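Local coordinates for protein glucose 1-dehydrogenase (Haloferax mediterranei, PDB 2B5W) that catalyses the zinc-dependent oxidation of D-glucose and several other aldose sugars, using NADP(+) in preference to NAD(+) as the electron acceptor, at residues Gly36-Asp41 with Gly62-Gly67; Leu29-Arg34 with Val66-Asp71. The protein carries 1 engineered substitution. All coordinates share one frame; numbering follows the deposited sequence.

Running from the N terminus, the chain passes 29-34, 36-41, 62-67 and 66-71 in turn. Contact 1 closes the inner loop, bringing 62-67 back to 36-41 after 20 intervening residues, which include most of helix 39-46 and strand 58-60. Contact 2 encloses it, with 66-71 running back antiparallel beside 29-34. Both use strands 27-37 and 64-71 and share Val66 and Gly67, so one strand pair carries contact 2 toward its outer part and contact 1 at its inner end. There the zinc site is built, and the start of helix 39-46 meets the bound NADP; the contact centres lie about 15 Å apart.

Contact 1. Residues Gly36-Asp41 with Gly62-Gly67; sequences GVCGTD and GHEAVG. Engineered in segment 36-41: Cys38 (natural residue Asp). With ZN (zinc ion), chain B; NAP (NADP nicotinamide-adenine-dinucleotide phosphate), chain I.
The imidazole of His63 has the sulfur of Cys38 at its edge, in the ring plane, with SG 3.6 Å from His63 NE2; the zinc ion sits between them. Asp41 and Thr40 approach the ring obliquely at CE1: Asp41 OD1 comes within 3.3 Å of His63 CE1, its carboxylate turned only 19° from the ring plane, and the Thr40 CB methine lies beside the same carbon. The metal is held by His63 NE2 at 2.1 Å, by Cys38 SG at 2.3 Å and by Glu64 OE2 at 1.9 Å. Glu64 reaches it with an extended chain (chi2 176°), while its other oxygen, OE1, lies against Gly36 CA and forms a salt bridge with Lys349. A side chain at Gly36 would run into that oxygen. Behind the site, Gly36 N donates to Glu64 O over 2.8 Å.

Cys38, engineered from the natural aspartate, is the N-cap of helix 39-46. Cys38 N donates almost straight (165°) to the anti lone pair of Asp41 OD1 at 3.0 Å; the two residues form a capping box, and Thr40 N adds a weak bond to Cys38 SG. An alanine at Asp41 would probably leave the Cys38 amide without its mate and the helix start less firmly fixed beside His63. Gly39 N, in the first turn, donates to the NADP phosphate oxygen O2N. Glu150, also known to bind the catalytic zinc, packs against His63 and Glu64 but is not among the ligands here. This is the catalytic zinc site of the zinc-containing alcohol dehydrogenase family, set where the GroES-like domain meets the cofactor.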
ATOM      1  N   GLY A  36     -14.424 -10.209 -25.603  1.00 15.64           N
ATOM      2  CA  GLY A  36     -13.039  -9.882 -25.768  1.00 18.13           C
ATOM      3  C   GLY A  36     -12.084 -10.977 -25.360  1.00 18.15           C
ATOM      4  O   GLY A  36     -12.443 -11.922 -24.664  1.00 18.09           O
ATOM      5  N   VAL A  37     -10.853 -10.849 -25.835  1.00 20.69           N
ATOM      6  CA  VAL A  37      -9.747 -11.741 -25.503  1.00 20.43           C
ATOM      7  C   VAL A  37      -8.648 -10.892 -24.865  1.00 18.45           C
ATOM      8  O   VAL A  37      -8.380  -9.775 -25.286  1.00 21.58           O
ATOM      9  CB  VAL A  37      -9.238 -12.406 -26.768  1.00 19.23           C
ATOM     10  CG1 VAL A  37      -7.998 -13.254 -26.495  1.00 22.33           C
ATOM     11  CG2 VAL A  37     -10.331 -13.257 -27.425  1.00 24.20           C
ATOM     12  N   CYS A  38      -8.078 -11.329 -23.747  1.00 26.20           N
ATOM     13  CA  CYS A  38      -6.921 -10.621 -23.178  1.00 28.49           C
ATOM     14  C   CYS A  38      -5.874 -11.623 -22.738  1.00 29.41           C
ATOM     15  O   CYS A  38      -6.028 -12.826 -22.936  1.00 23.73           O
ATOM     16  CB  CYS A  38      -7.287  -9.705 -22.011  1.00 22.95           C
ATOM     17  SG  CYS A  38      -7.541 -10.534 -20.416  1.00 21.65           S
ATOM     18  N   GLY A  39      -4.819 -11.113 -22.116  1.00 24.38           N
ATOM     19  CA  GLY A  39      -3.721 -11.966 -21.703  1.00 23.98           C
ATOM     20  C   GLY A  39      -4.192 -13.099 -20.813  1.00 32.67           C
ATOM     21  O   GLY A  39      -3.691 -14.215 -20.891  1.00 27.62           O
ATOM     22  N   THR A  40      -5.160 -12.815 -19.955  1.00 25.36           N
ATOM     23  CA  THR A  40      -5.714 -13.850 -19.105  1.00 26.57           C
ATOM     24  C   THR A  40      -6.184 -15.050 -19.912  1.00 23.27           C
ATOM     25  O   THR A  40      -6.039 -16.194 -19.492  1.00 22.14           O
ATOM     26  CB  THR A  40      -6.908 -13.303 -18.264  1.00 23.52           C
ATOM     27  OG1 THR A  40      -6.494 -12.154 -17.487  1.00 29.95           O
ATOM     28  CG2 THR A  40      -7.339 -14.350 -17.225  1.00 24.38           C
ATOM     29  N   ASP A  41      -6.879 -14.811 -21.017  1.00 26.95           N
ATOM     30  CA  ASP A  41      -7.336 -15.927 -21.886  1.00 24.07           C
ATOM     31  C   ASP A  41      -6.183 -16.757 -22.437  1.00 30.37           C
ATOM     32  O   ASP A  41      -6.270 -17.984 -22.537  1.00 27.61           O
ATOM     33  CB  ASP A  41      -8.141 -15.384 -23.085  1.00 20.45           C
ATOM     34  CG  ASP A  41      -9.465 -14.848 -22.670  1.00 21.32           C
ATOM     35  OD1 ASP A  41      -9.594 -13.606 -22.582  1.00 23.64           O
ATOM     36  OD2 ASP A  41     -10.376 -15.651 -22.375  1.00 31.72           O
ATOM     37  N   GLY A  62     -13.686 -16.965 -22.070  1.00 19.55           N
ATOM     38  CA  GLY A  62     -14.192 -15.610 -22.189  1.00 19.96           C
ATOM     39  C   GLY A  62     -14.756 -15.063 -20.897  1.00 16.40           C
ATOM     40  O   GLY A  62     -15.719 -15.600 -20.339  1.00 18.11           O
ATOM     41  N   HIS A  63     -14.218 -13.920 -20.477  1.00 17.17           N
ATOM     42  CA  HIS A  63     -14.722 -13.256 -19.275  1.00 15.21           C
ATOM     43  C   HIS A  63     -15.060 -11.786 -19.540  1.00 16.02           C
ATOM     44  O   HIS A  63     -15.500 -11.088 -18.636  1.00 18.20           O
ATOM     45  CB  HIS A  63     -13.685 -13.343 -18.140  1.00 15.37           C
ATOM     46  CG  HIS A  63     -12.376 -12.750 -18.518  1.00 17.51           C
ATOM     47  ND1 HIS A  63     -11.438 -13.440 -19.262  1.00 19.73           N
ATOM     48  CD2 HIS A  63     -11.875 -11.502 -18.336  1.00 21.26           C
ATOM     49  CE1 HIS A  63     -10.425 -12.636 -19.538  1.00 24.29           C
ATOM     50  NE2 HIS A  63     -10.670 -11.446 -19.007  1.00 18.84           N
ATOM     51  N   GLU A  64     -14.820 -11.293 -20.749  1.00 15.06           N
ATOM     52  CA  GLU A  64     -15.101  -9.889 -21.117  1.00 15.35           C
ATOM     53  C   GLU A  64     -16.265  -9.814 -22.124  1.00 17.71           C
ATOM     54  O   GLU A  64     -16.045  -9.737 -23.350  1.00 21.21           O
ATOM     55  CB  GLU A  64     -13.874  -9.296 -21.781  1.00 16.13           C
ATOM     56  CG  GLU A  64     -12.569  -9.446 -21.057  1.00 17.60           C
ATOM     57  CD  GLU A  64     -11.409  -8.901 -21.842  1.00 20.92           C
ATOM     58  OE1 GLU A  64     -11.609  -8.451 -22.992  1.00 24.72           O
ATOM     59  OE2 GLU A  64     -10.326  -8.862 -21.283  1.00 20.36           O
ATOM     60  N   ALA A  65     -17.495  -9.741 -21.649  1.00 14.63           N
ATOM     61  CA  ALA A  65     -18.632  -9.949 -22.489  1.00 13.65           C
ATOM     62  C   ALA A  65     -19.568  -8.787 -22.504  1.00 16.65           C
ATOM     63  O   ALA A  65     -19.623  -8.038 -21.529  1.00 16.23           O
ATOM     64  CB  ALA A  65     -19.414 -11.168 -22.052  1.00 16.20           C
ATOM     65  N   VAL A  66     -20.291  -8.654 -23.613  1.00 14.55           N
ATOM     66  CA  VAL A  66     -21.453  -7.780 -23.701  1.00 13.81           C
ATOM     67  C   VAL A  66     -22.540  -8.537 -24.440  1.00 17.53           C
ATOM     68  O   VAL A  66     -22.267  -9.250 -25.402  1.00 16.69           O
ATOM     69  CB  VAL A  66     -21.113  -6.398 -24.368  1.00 14.96           C
ATOM     70  CG1 VAL A  66     -20.511  -6.537 -25.761  1.00 13.63           C
ATOM     71  CG2 VAL A  66     -22.315  -5.510 -24.398  1.00 15.89           C
ATOM     72  N   GLY A  67     -23.773  -8.422 -23.965  1.00 16.86           N
ATOM     73  CA  GLY A  67     -24.877  -9.110 -24.566  1.00 13.91           C
ATOM     74  C   GLY A  67     -26.164  -8.337 -24.433  1.00 17.99           C
ATOM     75  O   GLY A  67     -26.152  -7.234 -23.873  1.00 18.16           O
TER
HETATM   76 ZN    ZN B 800      -9.650  -9.848 -19.850  1.00 23.59          ZN
HETATM   77  PA  NAP I 701      -0.197  -8.929 -22.088  1.00 29.21           P
HETATM   78  O1A NAP I 701       0.552 -10.173 -22.058  1.00 41.82           O
HETATM   79  O2A NAP I 701      -0.991  -8.727 -23.387  1.00 40.03           O
HETATM   80  O5B NAP I 701       0.755  -7.682 -21.925  1.00 25.06           O
HETATM   81  C5B NAP I 701       1.905  -7.659 -21.123  1.00 22.79           C
HETATM   82  C4B NAP I 701       2.808  -6.708 -21.877  1.00 18.07           C
HETATM   83  O4B NAP I 701       3.909  -6.415 -21.046  1.00 20.32           O
HETATM   84  C3B NAP I 701       3.348  -7.286 -23.199  1.00 22.94           C
HETATM   85  O3B NAP I 701       3.017  -6.488 -24.325  1.00 20.77           O
HETATM   86  C2B NAP I 701       4.860  -7.355 -22.972  1.00 22.46           C
HETATM   87  O2B NAP I 701       5.649  -6.966 -24.084  1.00 23.78           O
HETATM   88  C1B NAP I 701       5.072  -6.375 -21.843  1.00 23.06           C
HETATM   89  N9A NAP I 701       6.216  -6.741 -21.032  1.00 20.89           N
HETATM   90  C8A NAP I 701       6.401  -7.920 -20.348  1.00 22.29           C
HETATM   91  N7A NAP I 701       7.594  -7.867 -19.727  1.00 21.06           N
HETATM   92  C5A NAP I 701       8.196  -6.673 -20.050  1.00 21.56           C
HETATM   93  C6A NAP I 701       9.415  -6.073 -19.721  1.00 23.68           C
HETATM   94  N6A NAP I 701      10.354  -6.693 -18.975  1.00 23.39           N
HETATM   95  N1A NAP I 701       9.710  -4.824 -20.217  1.00 22.08           N
HETATM   96  C2A NAP I 701       8.811  -4.142 -21.009  1.00 22.32           C
HETATM   97  N3A NAP I 701       7.601  -4.724 -21.348  1.00 20.37           N
HETATM   98  C4A NAP I 701       7.300  -5.953 -20.863  1.00 19.56           C
HETATM   99  O3  NAP I 701      -1.327  -8.917 -20.965  1.00 33.84           O
HETATM  100  PN  NAP I 701      -2.528  -7.875 -20.659  1.00 24.15           P
HETATM  101  O1N NAP I 701      -2.147  -6.467 -20.970  1.00 21.34           O
HETATM  102  O2N NAP I 701      -3.858  -8.396 -21.108  1.00 24.69           O
HETATM  103  O5D NAP I 701      -2.283  -8.152 -19.104  1.00 23.10           O
HETATM  104  C5D NAP I 701      -1.209  -7.535 -18.421  1.00 23.51           C
HETATM  105  C4D NAP I 701      -0.960  -8.218 -17.078  1.00 30.87           C
HETATM  106  O4D NAP I 701      -2.107  -7.996 -16.251  1.00 23.56           O
HETATM  107  C3D NAP I 701      -0.779  -9.735 -17.175  1.00 26.91           C
HETATM  108  O3D NAP I 701       0.244 -10.178 -16.305  1.00 26.03           O
HETATM  109  C2D NAP I 701      -2.145 -10.268 -16.757  1.00 28.07           C
HETATM  110  O2D NAP I 701      -2.153 -11.587 -16.275  1.00 28.05           O
HETATM  111  C1D NAP I 701      -2.548  -9.238 -15.702  1.00 19.09           C
HETATM  112  N1N NAP I 701      -3.989  -9.054 -15.488  1.00 22.93           N
HETATM  113  C2N NAP I 701      -4.369  -8.995 -14.183  1.00 25.84           C
HETATM  114  C3N NAP I 701      -5.673  -8.734 -13.874  1.00 24.97           C
HETATM  115  C7N NAP I 701      -5.962  -8.506 -12.419  1.00 22.34           C
HETATM  116  O7N NAP I 701      -7.330  -8.450 -12.166  1.00 23.14           O
HETATM  117  N7N NAP I 701      -4.941  -8.384 -11.526  1.00 17.09           N
HETATM  118  C4N NAP I 701      -6.651  -8.567 -14.862  1.00 23.49           C
HETATM  119  C5N NAP I 701      -6.246  -8.620 -16.190  1.00 23.96           C
HETATM  120  C6N NAP I 701      -4.895  -8.839 -16.499  1.00 23.61           C
HETATM  121  P2B NAP I 701       6.168  -8.059 -25.212  1.00 22.43           P
HETATM  122  O1X NAP I 701       5.073  -8.603 -25.973  1.00 22.30           O
HETATM  123  O2X NAP I 701       7.152  -7.220 -26.054  1.00 21.92           O
HETATM  124  O3X NAP I 701       6.922  -9.185 -24.497  1.00 23.12           O

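Contact 2. Residues Leu29-Arg34 with Val66-Asp71; sequences LVRTLR and VGVVVD
Arg31 sets out with CG anti to its own N (chi1 178°) and then bends at chi3 (43°), which lays its guanidinium over the end of Val68. Val68 turns CG1 between its N and carbonyl carbon (chi1 53°), placing that methyl under the centre of one guanidinium face, 3.4 Å from Arg31 NH1. The two side chains run alongside each other in the same direction. Val70 crosses Arg31 at about a right angle and sets CG1 3.6 Å from Arg31 CB, while its other methyl, CG2, meets Leu29 CD2 at 3.7 Å. Apolar groups thus pack along the arginine's length, and its NH2 is hydrogen-bonded to Thr356 O and Ser355 OG.

The backbones pair antiparallel, with Arg31 and Val68 exchanging two bonds; the shorter runs 2.8 Å from Arg31 N to Val68 O. The pairing slips by one residue at each end. Leu33 and Arg34 both donate to Val66 O, at one classic beta bulge, and Val70 and Asp71 both donate to Leu29 O, at another. Each doubly used carbonyl keeps both amides of its bulge satisfied. Between the bulges the strands come very close at Gly67, whose CA is 3.2 Å from Arg31 O; a CB there would collide with that oxygen and with Val30 CG1. Leu33 lies against the same glycine, its CD1 3.7 Å from Gly67 C.

Strand 27-37 is bonded on its far edge to 127-131 and, farther along, to 349-353, with Arg34 salt-bridged to Glu353. Strand 64-71 passes the sheet on to 82-85, where Ile82 packs on Val66 and Val68, and Val83 on Val30 and Val69.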
ATOM      1  N   LEU A  29     -31.578 -14.609 -19.049  1.00 18.92           N
ATOM      2  CA  LEU A  29     -30.945 -15.176 -20.248  1.00 19.19           C
ATOM      3  C   LEU A  29     -30.505 -14.054 -21.179  1.00 21.83           C
ATOM      4  O   LEU A  29     -31.272 -13.163 -21.520  1.00 20.19           O
ATOM      5  CB  LEU A  29     -31.887 -16.117 -20.998  1.00 18.77           C
ATOM      6  CG  LEU A  29     -31.327 -16.794 -22.229  1.00 20.61           C
ATOM      7  CD1 LEU A  29     -30.271 -17.801 -21.840  1.00 23.79           C
ATOM      8  CD2 LEU A  29     -32.437 -17.464 -23.042  1.00 23.47           C
ATOM      9  N   VAL A  30     -29.247 -14.133 -21.585  1.00 19.84           N
ATOM     10  CA  VAL A  30     -28.576 -13.119 -22.385  1.00 17.52           C
ATOM     11  C   VAL A  30     -28.102 -13.752 -23.690  1.00 17.76           C
ATOM     12  O   VAL A  30     -27.474 -14.820 -23.699  1.00 17.74           O
ATOM     13  CB  VAL A  30     -27.359 -12.571 -21.614  1.00 18.18           C
ATOM     14  CG1 VAL A  30     -26.677 -11.435 -22.452  1.00 17.40           C
ATOM     15  CG2 VAL A  30     -27.718 -12.125 -20.182  1.00 20.65           C
ATOM     16  N   ARG A  31     -28.325 -13.059 -24.803  1.00 16.95           N
ATOM     17  CA  ARG A  31     -27.719 -13.403 -26.072  1.00 16.73           C
ATOM     18  C   ARG A  31     -26.398 -12.673 -26.187  1.00 18.16           C
ATOM     19  O   ARG A  31     -26.359 -11.445 -26.161  1.00 17.51           O
ATOM     20  CB  ARG A  31     -28.622 -13.026 -27.245  1.00 18.26           C
ATOM     21  CG  ARG A  31     -28.021 -13.308 -28.581  1.00 21.85           C
ATOM     22  CD  ARG A  31     -29.007 -13.172 -29.764  1.00 24.70           C
ATOM     23  NE  ARG A  31     -29.906 -12.004 -29.742  1.00 24.87           N
ATOM     24  CZ  ARG A  31     -29.640 -10.822 -30.248  1.00 28.71           C
ATOM     25  NH1 ARG A  31     -30.576  -9.890 -30.240  1.00 34.13           N
ATOM     26  NH2 ARG A  31     -28.462 -10.539 -30.761  1.00 30.49           N
ATOM     27  N   THR A  32     -25.328 -13.433 -26.368  1.00 17.17           N
ATOM     28  CA  THR A  32     -23.987 -12.852 -26.483  1.00 15.08           C
ATOM     29  C   THR A  32     -23.824 -12.034 -27.749  1.00 15.66           C
ATOM     30  O   THR A  32     -24.180 -12.484 -28.843  1.00 17.16           O
ATOM     31  CB  THR A  32     -22.957 -13.960 -26.443  1.00 16.43           C
ATOM     32  OG1 THR A  32     -23.183 -14.719 -25.246  1.00 17.65           O
ATOM     33  CG2 THR A  32     -21.562 -13.414 -26.371  1.00 17.26           C
ATOM     34  N   LEU A  33     -23.299 -10.815 -27.600  1.00 14.87           N
ATOM     35  CA  LEU A  33     -22.988  -9.950 -28.748  1.00 15.27           C
ATOM     36  C   LEU A  33     -21.508 -10.151 -29.086  1.00 17.16           C
ATOM     37  O   LEU A  33     -21.187 -10.710 -30.120  1.00 17.17           O
ATOM     38  CB  LEU A  33     -23.304  -8.475 -28.455  1.00 14.55           C
ATOM     39  CG  LEU A  33     -24.786  -8.212 -28.260  1.00 15.32           C
ATOM     40  CD1 LEU A  33     -24.950  -6.865 -27.585  1.00 18.95           C
ATOM     41  CD2 LEU A  33     -25.525  -8.218 -29.564  1.00 18.35           C
ATOM     42  N   ARG A  34     -20.599  -9.702 -28.208  1.00 14.36           N
ATOM     43  CA  ARG A  34     -19.147  -9.812 -28.410  1.00 15.31           C
ATOM     44  C   ARG A  34     -18.451 -10.190 -27.128  1.00 14.71           C
ATOM     45  O   ARG A  34     -18.901  -9.823 -26.045  1.00 16.86           O
ATOM     46  CB  ARG A  34     -18.564  -8.487 -28.916  1.00 15.25           C
ATOM     47  CG  ARG A  34     -18.996  -8.146 -30.333  1.00 18.51           C
ATOM     48  CD  ARG A  34     -18.672  -6.703 -30.709  1.00 18.29           C
ATOM     49  NE  ARG A  34     -18.934  -6.509 -32.126  1.00 17.45           N
ATOM     50  CZ  ARG A  34     -18.378  -5.568 -32.836  1.00 17.49           C
ATOM     51  NH1 ARG A  34     -17.613  -4.657 -32.262  1.00 17.22           N
ATOM     52  NH2 ARG A  34     -18.617  -5.514 -34.159  1.00 21.17           N
ATOM     53  N   VAL A  66     -20.291  -8.654 -23.613  1.00 14.55           N
ATOM     54  CA  VAL A  66     -21.453  -7.780 -23.701  1.00 13.81           C
ATOM     55  C   VAL A  66     -22.540  -8.537 -24.440  1.00 17.53           C
ATOM     56  O   VAL A  66     -22.267  -9.250 -25.402  1.00 16.69           O
ATOM     57  CB  VAL A  66     -21.113  -6.398 -24.368  1.00 14.96           C
ATOM     58  CG1 VAL A  66     -20.511  -6.537 -25.761  1.00 13.63           C
ATOM     59  CG2 VAL A  66     -22.315  -5.510 -24.398  1.00 15.89           C
ATOM     60  N   GLY A  67     -23.773  -8.422 -23.965  1.00 16.86           N
ATOM     61  CA  GLY A  67     -24.877  -9.110 -24.566  1.00 13.91           C
ATOM     62  C   GLY A  67     -26.164  -8.337 -24.433  1.00 17.99           C
ATOM     63  O   GLY A  67     -26.152  -7.234 -23.873  1.00 18.16           O
ATOM     64  N   VAL A  68     -27.228  -8.920 -24.979  1.00 17.49           N
ATOM     65  CA  VAL A  68     -28.559  -8.325 -24.936  1.00 19.45           C
ATOM     66  C   VAL A  68     -29.463  -9.310 -24.150  1.00 19.16           C
ATOM     67  O   VAL A  68     -29.467 -10.511 -24.396  1.00 20.01           O
ATOM     68  CB  VAL A  68     -29.067  -7.973 -26.350  1.00 26.79           C
ATOM     69  CG1 VAL A  68     -29.008  -9.124 -27.281  1.00 32.77           C
ATOM     70  CG2 VAL A  68     -30.490  -7.434 -26.303  1.00 25.01           C
ATOM     71  N   VAL A  69     -30.243  -8.782 -23.206  1.00 21.16           N
ATOM     72  CA  VAL A  69     -31.153  -9.599 -22.418  1.00 20.39           C
ATOM     73  C   VAL A  69     -32.266 -10.031 -23.355  1.00 22.05           C
ATOM     74  O   VAL A  69     -32.889  -9.198 -24.030  1.00 22.46           O
ATOM     75  CB  VAL A  69     -31.755  -8.815 -21.224  1.00 18.77           C
ATOM     76  CG1 VAL A  69     -32.885  -9.653 -20.542  1.00 22.50           C
ATOM     77  CG2 VAL A  69     -30.683  -8.455 -20.226  1.00 21.28           C
ATOM     78  N   VAL A  70     -32.482 -11.345 -23.436  1.00 20.22           N
ATOM     79  CA  VAL A  70     -33.513 -11.908 -24.301  1.00 19.38           C
ATOM     80  C   VAL A  70     -34.667 -12.491 -23.466  1.00 31.01           C
ATOM     81  O   VAL A  70     -35.794 -12.552 -23.946  1.00 33.14           O
ATOM     82  CB  VAL A  70     -32.984 -12.922 -25.342  1.00 27.12           C
ATOM     83  CG1 VAL A  70     -32.058 -12.229 -26.345  1.00 28.66           C
ATOM     84  CG2 VAL A  70     -32.278 -14.096 -24.677  1.00 29.83           C
ATOM     85  N   ASP A  71     -34.392 -12.886 -22.220  1.00 25.77           N
ATOM     86  CA  ASP A  71     -35.437 -13.307 -21.276  1.00 27.42           C
ATOM     87  C   ASP A  71     -35.096 -12.779 -19.886  1.00 21.75           C
ATOM     88  O   ASP A  71     -34.219 -13.311 -19.207  1.00 21.92           O
ATOM     89  CB  ASP A  71     -35.581 -14.829 -21.245  1.00 28.71           C
ATOM     90  CG  ASP A  71     -36.682 -15.309 -20.287  1.00 31.05           C
ATOM     91  OD1 ASP A  71     -37.411 -14.472 -19.712  1.00 27.63           O
ATOM     92  OD2 ASP A  71     -36.873 -16.524 -20.055  1.00 38.47           O
TER